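PDB 3HG7: D-isomer specific 2-hydroxyacid dehydrogenase family protein from Aeromonas salmonicida subsp. salmonicida, which probably acts as an NAD-dependent oxidoreductase of the D-isomer specific 2-hydroxyacid dehydrogenase family, its exact substrate not being established here. Local coordinates for residues L192-L202 / C220-R231. The protein carries 1 engineered substitution. Sequence-based numbering, arbitrary orientation.
Sequences LAQADVIVSVL and CKPGAILFNVGR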
loop_
_atom_site.group_PDB
_atom_site.type_symbol
_atom_site.label_atom_id
_atom_site.label_comp_id
_atom_site.label_asym_id
_atom_site.label_seq_id
_atom_site.Cartn_x
_atom_site.Cartn_y
_atom_site.Cartn_z
ATOM N N LEU A 192 10.453 -18.903 -5.382
ATOM C CA LEU A 192 11.446 -17.829 -5.424
ATOM C C LEU A 192 12.587 -18.160 -6.360
ATOM O O LEU A 192 13.141 -17.279 -7.054
ATOM C CB LEU A 192 11.999 -17.550 -4.021
ATOM C CG LEU A 192 11.112 -16.777 -3.026
ATOM C CD1 LEU A 192 11.825 -16.618 -1.682
ATOM C CD2 LEU A 192 10.678 -15.410 -3.562
ATOM N N ALA A 193 12.950 -19.442 -6.368
ATOM C CA ALA A 193 14.079 -19.913 -7.132
ATOM C C ALA A 193 13.904 -19.629 -8.606
ATOM O O ALA A 193 14.891 -19.463 -9.309
ATOM C CB ALA A 193 14.285 -21.415 -6.904
ATOM N N GLN A 194 12.654 -19.597 -9.071
ATOM C CA GLN A 194 12.372 -19.350 -10.492
ATOM C C GLN A 194 11.812 -17.940 -10.767
ATOM O O GLN A 194 11.312 -17.671 -11.869
ATOM C CB GLN A 194 11.442 -20.430 -11.067
ATOM C CG GLN A 194 9.982 -20.325 -10.638
ATOM C CD GLN A 194 9.273 -21.659 -10.705
ATOM O OE1 GLN A 194 9.654 -22.609 -10.018
ATOM N NE2 GLN A 194 8.238 -21.746 -11.540
ATOM N N ALA A 195 11.902 -17.066 -9.768
ATOM C CA ALA A 195 11.340 -15.707 -9.850
ATOM C C ALA A 195 12.351 -14.653 -10.341
ATOM O O ALA A 195 13.417 -14.472 -9.754
ATOM C CB ALA A 195 10.731 -15.286 -8.493
ATOM N N ASP A 196 12.002 -13.946 -11.411
ATOM C CA ASP A 196 12.854 -12.860 -11.899
ATOM C C ASP A 196 12.499 -11.566 -11.181
ATOM O O ASP A 196 13.375 -10.737 -10.890
ATOM C CB ASP A 196 12.689 -12.696 -13.403
ATOM C CG ASP A 196 13.112 -13.932 -14.147
ATOM O OD1 ASP A 196 14.226 -14.425 -13.845
ATOM O OD2 ASP A 196 12.324 -14.426 -14.991
ATOM N N VAL A 197 11.202 -11.413 -10.924
ATOM C CA VAL A 197 10.669 -10.255 -10.223
ATOM C C VAL A 197 9.792 -10.816 -9.113
ATOM O O VAL A 197 9.017 -11.760 -9.346
ATOM C CB VAL A 197 9.821 -9.357 -11.150
ATOM C CG1 VAL A 197 9.397 -8.084 -10.412
ATOM C CG2 VAL A 197 10.609 -8.958 -12.409
ATOM N N ILE A 198 9.923 -10.249 -7.919
ATOM C CA ILE A 198 9.116 -10.640 -6.767
ATOM C C ILE A 198 8.383 -9.417 -6.245
ATOM O O ILE A 198 9.001 -8.364 -6.028
ATOM C CB ILE A 198 9.980 -11.214 -5.623
ATOM C CG1 ILE A 198 10.890 -12.340 -6.119
ATOM C CG2 ILE A 198 9.085 -11.779 -4.516
ATOM C CD1 ILE A 198 12.174 -12.455 -5.335
ATOM N N VAL A 199 7.068 -9.545 -6.057
ATOM C CA VAL A 199 6.278 -8.434 -5.521
ATOM C C VAL A 199 5.605 -8.892 -4.227
ATOM O O VAL A 199 4.693 -9.720 -4.256
ATOM C CB VAL A 199 5.248 -7.871 -6.554
ATOM C CG1 VAL A 199 4.437 -6.731 -5.944
ATOM C CG2 VAL A 199 5.972 -7.292 -7.770
ATOM N N SER A 200 6.090 -8.370 -3.108
ATOM C CA SER A 200 5.476 -8.585 -1.796
ATOM C C SER A 200 4.387 -7.549 -1.464
ATOM O O SER A 200 4.647 -6.347 -1.358
ATOM C CB SER A 200 6.555 -8.611 -0.712
ATOM O OG SER A 200 6.016 -9.047 0.526
ATOM N N VAL A 201 3.152 -8.017 -1.348
ATOM C CA VAL A 201 2.042 -7.140 -1.032
ATOM C C VAL A 201 1.274 -7.778 0.122
ATOM O O VAL A 201 0.058 -7.932 0.050
ATOM C CB VAL A 201 1.036 -6.969 -2.197
ATOM C CG1 VAL A 201 0.424 -5.554 -2.155
ATOM C CG2 VAL A 201 1.646 -7.264 -3.545
ATOM N N LEU A 202 1.986 -8.174 1.170
ATOM C CA LEU A 202 1.367 -9.005 2.207
ATOM C C LEU A 202 0.840 -8.178 3.366
ATOM O O LEU A 202 1.483 -7.196 3.762
ATOM C CB LEU A 202 2.362 -10.017 2.755
ATOM C CG LEU A 202 2.711 -11.251 1.932
ATOM C CD1 LEU A 202 3.928 -11.864 2.563
ATOM C CD2 LEU A 202 1.567 -12.272 1.843
ATOM N N CYS A 220 18.147 -16.689 -2.889
ATOM C CA CYS A 220 17.278 -16.891 -4.044
ATOM C C CYS A 220 17.362 -15.881 -5.206
ATOM O O CYS A 220 16.476 -15.034 -5.374
ATOM C CB CYS A 220 15.830 -17.064 -3.617
ATOM S SG CYS A 220 14.956 -17.855 -4.927
ATOM N N LYS A 221 18.447 -15.995 -5.968
ATOM C CA LYS A 221 18.581 -15.553 -7.375
ATOM C C LYS A 221 19.341 -14.247 -7.582
ATOM O O LYS A 221 18.934 -13.198 -7.072
ATOM C CB LYS A 221 17.260 -15.575 -8.167
ATOM C CG LYS A 221 17.373 -16.380 -9.468
ATOM C CD LYS A 221 16.275 -16.088 -10.486
ATOM C CE LYS A 221 16.163 -17.238 -11.487
ATOM N NZ LYS A 221 15.754 -16.835 -12.869
ATOM N N PRO A 222 20.450 -14.317 -8.343
ATOM C CA PRO A 222 21.414 -13.238 -8.538
ATOM C C PRO A 222 20.832 -11.928 -9.061
ATOM O O PRO A 222 21.244 -10.863 -8.613
ATOM C CB PRO A 222 22.371 -13.819 -9.592
ATOM C CG PRO A 222 21.592 -14.939 -10.253
ATOM C CD PRO A 222 20.842 -15.515 -9.107
ATOM N N GLY A 223 19.909 -12.009 -10.016
ATOM C CA GLY A 223 19.426 -10.824 -10.727
ATOM C C GLY A 223 17.960 -10.526 -10.473
ATOM O O GLY A 223 17.332 -9.785 -11.228
ATOM N N ALA A 224 17.416 -11.085 -9.402
ATOM C CA ALA A 224 16.012 -10.895 -9.081
ATOM C C ALA A 224 15.790 -9.491 -8.547
ATOM O O ALA A 224 16.673 -8.908 -7.934
ATOM C CB ALA A 224 15.555 -11.890 -8.050
ATOM N N ILE A 225 14.595 -8.983 -8.789
ATOM C CA ILE A 225 14.221 -7.653 -8.338
ATOM C C ILE A 225 13.097 -7.919 -7.367
ATOM O O ILE A 225 12.114 -8.564 -7.715
ATOM C CB ILE A 225 13.734 -6.770 -9.513
ATOM C CG1 ILE A 225 14.878 -6.598 -10.525
ATOM C CG2 ILE A 225 13.240 -5.398 -8.995
ATOM C CD1 ILE A 225 14.463 -6.098 -11.902
ATOM N N LEU A 226 13.247 -7.420 -6.153
ATOM C CA LEU A 226 12.219 -7.553 -5.123
ATOM C C LEU A 226 11.538 -6.233 -4.831
ATOM O O LEU A 226 12.227 -5.284 -4.514
ATOM C CB LEU A 226 12.855 -8.050 -3.823
ATOM C CG LEU A 226 11.966 -8.064 -2.567
ATOM C CD1 LEU A 226 10.773 -8.996 -2.743
ATOM C CD2 LEU A 226 12.779 -8.464 -1.354
ATOM N N PHE A 227 10.203 -6.200 -4.918
ATOM C CA PHE A 227 9.387 -5.037 -4.501
ATOM C C PHE A 227 8.718 -5.327 -3.175
ATOM O O PHE A 227 8.107 -6.400 -3.005
ATOM C CB PHE A 227 8.242 -4.778 -5.479
ATOM C CG PHE A 227 8.672 -4.211 -6.807
ATOM C CD1 PHE A 227 8.401 -2.892 -7.114
ATOM C CD2 PHE A 227 9.290 -5.017 -7.766
ATOM C CE1 PHE A 227 8.793 -2.350 -8.352
ATOM C CE2 PHE A 227 9.681 -4.500 -8.996
ATOM C CZ PHE A 227 9.415 -3.163 -9.296
ATOM N N ASN A 228 8.754 -4.354 -2.270
ATOM C CA ASN A 228 7.887 -4.429 -1.113
ATOM C C ASN A 228 6.991 -3.225 -1.035
ATOM O O ASN A 228 7.462 -2.106 -0.808
ATOM C CB ASN A 228 8.647 -4.550 0.193
ATOM C CG ASN A 228 7.696 -4.848 1.385
ATOM O OD1 ASN A 228 6.545 -5.265 1.193
ATOM N ND2 ASN A 228 8.170 -4.618 2.590
ATOM N N VAL A 229 5.704 -3.472 -1.233
ATOM C CA VAL A 229 4.708 -2.415 -1.191
ATOM C C VAL A 229 3.591 -2.721 -0.167
ATOM O O VAL A 229 2.588 -2.009 -0.117
ATOM C CB VAL A 229 4.086 -2.241 -2.563
ATOM C CG1 VAL A 229 5.121 -1.720 -3.569
ATOM C CG2 VAL A 229 3.564 -3.587 -3.038
ATOM N N GLY A 230 3.757 -3.790 0.619
ATOM C CA GLY A 230 2.808 -4.139 1.686
ATOM C C GLY A 230 3.081 -3.382 2.976
ATOM O O GLY A 230 2.579 -2.278 3.168
ATOM N N ARG A 231 3.871 -3.970 3.872
ATOM C CA ARG A 231 4.303 -3.258 5.085
ATOM C C ARG A 231 5.778 -3.522 5.301
ATOM O O ARG A 231 6.271 -4.590 4.939
ATOM C CB ARG A 231 3.509 -3.696 6.334
ATOM C CG ARG A 231 1.989 -3.882 6.155
ATOM C CD ARG A 231 1.201 -2.557 6.068
ATOM N NE ARG A 231 1.497 -1.624 7.160
ATOM C CZ ARG A 231 1.051 -1.740 8.413
ATOM N NH1 ARG A 231 0.284 -2.769 8.777
ATOM N NH2 ARG A 231 1.383 -0.824 9.319
HETATM O O HOH W 1 4.059 -7.382 4.580
#
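Ser200 O takes Val229 N at 3.1 Å and, more weakly, Gly230 N, just past the last paired residues, Ser200 and Asn228. Gly230 N is also held by Asn228 OD1 at 3.2 Å, the bond of an Asx turn, from above the side-chain carbonyl plane; Asn228 ND2 gives a 3.0 Å bond to Arg231 O, which lies close to the Asn228 amide plane, so both ends of this side chain fasten the loop after the strand. Upstream the strands run parallel, 12° apart: Ile198 N donates to Ile225 O, Ile198 O accepts from Phe227 N at 2.7 Å, and Phe227 O takes Ser200 N. Ile198 O also lies at the edge of the Phe227 ring, while Val197 CG1 and Val199 CG2 meet that ring obliquely, on the face where helix 100-115 packs on Val197 and Phe227 and helix 150-161 on Val199. On the other face Leu226, with CG anti to its own backbone nitrogen (chi1 172°), brings CD1 across to Ile198 CG2 at 3.7 Å. At the start of the strands Lys221 NZ makes a 3.0 Å salt bridge to Asp196 OD1 on the syn side, 26° out of the carboxylate plane, and Thr142 N binds OD2. These are neighbouring central strands of a Rossmann-type parallel sheet, consistent with NAD binding.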